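Local coordinates for cell division control protein Cdc48 (Mycobacterium smegmatis, PDB 5E7P), which probably binds and hydrolyses ATP as a two-module AAA ATPase of the Cdc48 family, at residues 132-136 with 137-141; 552-555 with 556-560. All blocks are in the same frame, centred on the assembly; numbering follows the deposited sequence.

Interaction 1 of 2, residues 132-136 with 137-141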
loop_
_atom_site.group_PDB
_atom_site.type_symbol
_atom_site.label_atom_id
_atom_site.label_comp_id
_atom_site.label_asym_id
_atom_site.label_seq_id
_atom_site.Cartn_x
_atom_site.Cartn_y
_atom_site.Cartn_z
ATOM N N MET A 132 -0.559 -11.538 11.676
ATOM C CA MET A 132 0.551 -11.930 10.818
ATOM C C MET A 132 0.139 -13.022 9.831
ATOM O O MET A 132 0.480 -12.969 8.648
ATOM C CB MET A 132 1.724 -12.421 11.667
ATOM C CG MET A 132 2.932 -12.871 10.861
ATOM S SD MET A 132 4.200 -13.625 11.896
ATOM C CE MET A 132 4.496 -12.310 13.076
ATOM N N ALA A 133 -0.599 -14.009 10.326
ATOM C CA ALA A 133 -0.996 -15.156 9.518
ATOM C C ALA A 133 -2.065 -14.807 8.484
ATOM O O ALA A 133 -2.160 -15.451 7.441
ATOM C CB ALA A 133 -1.475 -16.290 10.418
ATOM N N LEU A 134 -2.867 -13.788 8.777
ATOM C CA LEU A 134 -3.978 -13.419 7.902
ATOM C C LEU A 134 -3.746 -12.089 7.198
ATOM O O LEU A 134 -4.666 -11.525 6.607
ATOM C CB LEU A 134 -5.285 -13.359 8.695
ATOM C CG LEU A 134 -5.782 -14.683 9.276
ATOM C CD1 LEU A 134 -7.006 -14.458 10.153
ATOM C CD2 LEU A 134 -6.090 -15.672 8.163
ATOM N N LEU A 135 -2.514 -11.595 7.261
ATOM C CA LEU A 135 -2.177 -10.294 6.693
ATOM C C LEU A 135 -2.508 -10.218 5.204
ATOM O O LEU A 135 -2.054 -11.048 4.414
ATOM C CB LEU A 135 -0.696 -9.985 6.923
ATOM C CG LEU A 135 -0.247 -8.535 6.722
ATOM C CD1 LEU A 135 -0.972 -7.607 7.691
ATOM C CD2 LEU A 135 1.262 -8.419 6.898
ATOM N N GLY A 136 -3.313 -9.228 4.832
ATOM C CA GLY A 136 -3.646 -8.991 3.439
ATOM C C GLY A 136 -4.899 -9.697 2.950
ATOM O O GLY A 136 -5.450 -9.337 1.911
ATOM N N LYS A 137 -5.355 -10.701 3.691
ATOM C CA LYS A 137 -6.509 -11.490 3.269
ATOM C C LYS A 137 -7.836 -10.781 3.531
ATOM O O LYS A 137 -7.956 -10.001 4.477
ATOM C CB LYS A 137 -6.494 -12.867 3.937
ATOM C CG LYS A 137 -5.286 -13.706 3.563
ATOM C CD LYS A 137 -5.461 -15.159 3.967
ATOM C CE LYS A 137 -4.300 -16.006 3.462
ATOM N NZ LYS A 137 -4.498 -17.453 3.753
ATOM N N VAL A 138 -8.827 -11.054 2.686
ATOM C CA VAL A 138 -10.151 -10.450 2.825
ATOM C C VAL A 138 -11.055 -11.249 3.760
ATOM O O VAL A 138 -11.048 -12.480 3.756
ATOM C CB VAL A 138 -10.858 -10.268 1.464
ATOM C CG1 VAL A 138 -10.174 -9.186 0.647
ATOM C CG2 VAL A 138 -10.897 -11.581 0.703
ATOM N N MET A 139 -11.835 -10.531 4.560
ATOM C CA MET A 139 -12.703 -11.152 5.548
ATOM C C MET A 139 -14.141 -10.691 5.365
ATOM O O MET A 139 -14.396 -9.552 4.971
ATOM C CB MET A 139 -12.230 -10.807 6.964
ATOM C CG MET A 139 -10.784 -11.174 7.256
ATOM S SD MET A 139 -10.514 -12.954 7.335
ATOM C CE MET A 139 -8.731 -13.030 7.198
ATOM N N THR A 140 -15.076 -11.590 5.649
ATOM C CA THR A 140 -16.496 -11.276 5.638
ATOM C C THR A 140 -17.130 -12.046 6.787
ATOM O O THR A 140 -16.731 -13.175 7.069
ATOM C CB THR A 140 -17.163 -11.697 4.311
ATOM O OG1 THR A 140 -16.413 -11.180 3.206
ATOM C CG2 THR A 140 -18.592 -11.174 4.237
ATOM N N VAL A 141 -18.102 -11.437 7.460
ATOM C CA VAL A 141 -18.749 -12.084 8.598
ATOM C C VAL A 141 -19.387 -13.410 8.186
ATOM O O VAL A 141 -20.125 -13.472 7.203
ATOM C CB VAL A 141 -19.809 -11.170 9.250
ATOM C CG1 VAL A 141 -20.630 -11.945 10.273
ATOM C CG2 VAL A 141 -19.140 -9.968 9.896
#
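The flat carbonyl group of Leu134 receives the N-H of Lys137 from above its plane. Lys137 N lies 3.1 Å from Leu134 O and 37° out of that plane. The N-H...O angle is 159°, so the bond itself is fairly straight. CB of Lys137 rests near the same oxygen, with Leu134 O to Lys137 CB at 3.5 Å. This bond closes a type II beta turn from Leu134 to Lys137. Gly136 holds the third position, where its positive phi suits glycine. The turn links helix 127-133 to edge strand 138-140 of a small mixed sheet, consistent with the second half of a Cdc48-type N domain. Strand 138-140 pairs antiparallel with 188-190, and Val191 bonds to the backbone of Gly136 and Lys137. Beyond the turn, Met139 reaches back to Leu134, and the two side chains cross at about a right angle. The Met139 chain bends at chi2 (-69°), which brings its terminal methyl over the leucine. CE of Met139 sits 3.7 Å from Leu134 CD1 and 3.8 Å from Leu134 CB. Leu147 touches the same leucine, while Val180 and Val183 of strand 177-184 touch Met139.

Interaction 2 of 2, residues 552-555 with 556-560; sequences GSEL and MDKWV
This is a local contact at the C-terminal end of helix 552-558, where the helix widens into a pi-type turn and Trp559 folds back on the turn before it. The helix follows edge strand 546-551 of the parallel sheet in the second AAA module. By its position and its Lys-Trp-Val sequence, 558-560 is consistent with the aromatic pore loop of AAA ATPases. Glu554 O is the acceptor at the wide turn. Glu554 O takes Trp559 N at 2.9 Å, a bond of five residues' span, and more weakly Lys558 N. One residue earlier, Ser553 O accepts Asp557 N at 2.8 Å, in the ordinary helical pattern, and Met556 N weakly. The tryptophan ring lies flat against this backbone. Leu555 CA sits over one face, 3.9 Å from the centroid of the five-membered ring of Trp559 and 21° off its normal, a CH-pi contact. Leu555 CG is anti to the backbone N (chi1 178°), and the side chain runs on toward the six-membered ring. Ala566 of helix 563-576 touches both Leu555 and Trp559. Glu554 and Lys558 cross at a slant, Glu554 CG against Lys558 CD, and their charged ends stay beyond a salt bridge, Glu554 OE2 to Lys558 NZ being 4.3 Å. Ser553 OG is hydrogen-bonded to Glu586 OE2. On the ring, Leu555 CD1 meets Trp559 CZ3 at 3.6 Å.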
loop_
_atom_site.group_PDB
_atom_site.type_symbol
_atom_site.label_atom_id
_atom_site.label_comp_id
_atom_site.label_asym_id
_atom_site.label_seq_id
_atom_site.Cartn_x
_atom_site.Cartn_y
_atom_site.Cartn_z
ATOM N N GLY A 552 -4.204 18.072 -3.789
ATOM C CA GLY A 552 -4.443 19.467 -3.456
ATOM C C GLY A 552 -5.747 19.739 -2.732
ATOM O O GLY A 552 -5.781 20.510 -1.775
ATOM N N SER A 553 -6.818 19.092 -3.180
ATOM C CA SER A 553 -8.136 19.268 -2.578
ATOM C C SER A 553 -8.185 18.775 -1.134
ATOM O O SER A 553 -8.653 19.484 -0.243
ATOM C CB SER A 553 -9.200 18.540 -3.403
ATOM O OG SER A 553 -9.293 19.078 -4.709
ATOM N N GLU A 554 -7.699 17.557 -0.915
ATOM C CA GLU A 554 -7.808 16.899 0.384
ATOM C C GLU A 554 -7.035 17.619 1.483
ATOM O O GLU A 554 -7.533 17.778 2.595
ATOM C CB GLU A 554 -7.353 15.442 0.286
ATOM C CG GLU A 554 -8.057 14.658 -0.805
ATOM C CD GLU A 554 -7.825 13.169 -0.691
ATOM O OE1 GLU A 554 -7.197 12.743 0.302
ATOM O OE2 GLU A 554 -8.272 12.425 -1.591
ATOM N N LEU A 555 -5.820 18.053 1.169
ATOM C CA LEU A 555 -4.996 18.771 2.136
ATOM C C LEU A 555 -5.654 20.091 2.547
ATOM O O LEU A 555 -5.565 20.511 3.703
ATOM C CB LEU A 555 -3.594 19.013 1.564
ATOM C CG LEU A 555 -2.587 19.790 2.416
ATOM C CD1 LEU A 555 -1.208 19.162 2.317
ATOM C CD2 LEU A 555 -2.526 21.249 1.989
ATOM N N MET A 556 -6.325 20.730 1.596
ATOM C CA MET A 556 -6.931 22.037 1.829
ATOM C C MET A 556 -8.307 21.942 2.483
ATOM O O MET A 556 -8.604 22.673 3.428
ATOM C CB MET A 556 -7.026 22.817 0.514
ATOM C CG MET A 556 -5.680 23.221 -0.072
ATOM S SD MET A 556 -4.891 24.586 0.807
ATOM C CE MET A 556 -5.934 25.955 0.306
ATOM N N ASP A 557 -9.140 21.034 1.987
ATOM C CA ASP A 557 -10.546 21.006 2.378
ATOM C C ASP A 557 -10.922 19.894 3.360
ATOM O O ASP A 557 -11.745 20.104 4.252
ATOM C CB ASP A 557 -11.434 20.918 1.132
ATOM C CG ASP A 557 -11.133 22.012 0.123
ATOM O OD1 ASP A 557 -10.749 23.125 0.544
ATOM O OD2 ASP A 557 -11.281 21.755 -1.092
ATOM N N LYS A 558 -10.328 18.717 3.193
ATOM C CA LYS A 558 -10.745 17.544 3.959
ATOM C C LYS A 558 -9.995 17.340 5.278
ATOM O O LYS A 558 -10.578 16.886 6.264
ATOM C CB LYS A 558 -10.643 16.280 3.100
ATOM C CG LYS A 558 -11.612 16.241 1.928
ATOM C CD LYS A 558 -11.454 14.956 1.125
ATOM C CE LYS A 558 -12.454 14.888 -0.017
ATOM N NZ LYS A 558 -12.304 13.637 -0.813
ATOM N N TRP A 559 -8.708 17.675 5.298
ATOM C CA TRP A 559 -7.874 17.422 6.472
ATOM C C TRP A 559 -8.199 18.336 7.653
ATOM O O TRP A 559 -8.306 19.553 7.503
ATOM C CB TRP A 559 -6.388 17.545 6.122
ATOM C CG TRP A 559 -5.882 16.489 5.180
ATOM C CD1 TRP A 559 -6.617 15.528 4.544
ATOM C CD2 TRP A 559 -4.522 16.288 4.771
ATOM N NE1 TRP A 559 -5.800 14.746 3.762
ATOM C CE2 TRP A 559 -4.510 15.191 3.885
ATOM C CE3 TRP A 559 -3.316 16.931 5.068
ATOM C CZ2 TRP A 559 -3.337 14.725 3.293
ATOM C CZ3 TRP A 559 -2.152 16.464 4.479
ATOM C CH2 TRP A 559 -2.172 15.372 3.603
ATOM N N VAL A 560 -8.351 17.733 8.829
ATOM C CA VAL A 560 -8.501 18.493 10.062
ATOM C C VAL A 560 -7.128 18.926 10.563
ATOM O O VAL A 560 -6.293 18.091 10.909
ATOM C CB VAL A 560 -9.197 17.667 11.160
ATOM C CG1 VAL A 560 -9.241 18.451 12.464
ATOM C CG2 VAL A 560 -10.598 17.268 10.718
#

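Interactions 1 and 2 do not touch. Their centres are 31 Å apart, and their nearest atoms about 22 Å. They follow one another along the chain. Interaction 1 borders the first nucleotide pocket. The side chain of Leu135 comes within about 5 Å of a bound ADP and about 6 Å of Gly273, and it touches Pro193 of the same pocket. Interaction 2 belongs to the second AAA module and stands farther back. The side chain of Ser553 is about 11 Å from a bound ADP and about 10 Å from the side chain of Asn630, which binds the second ADP.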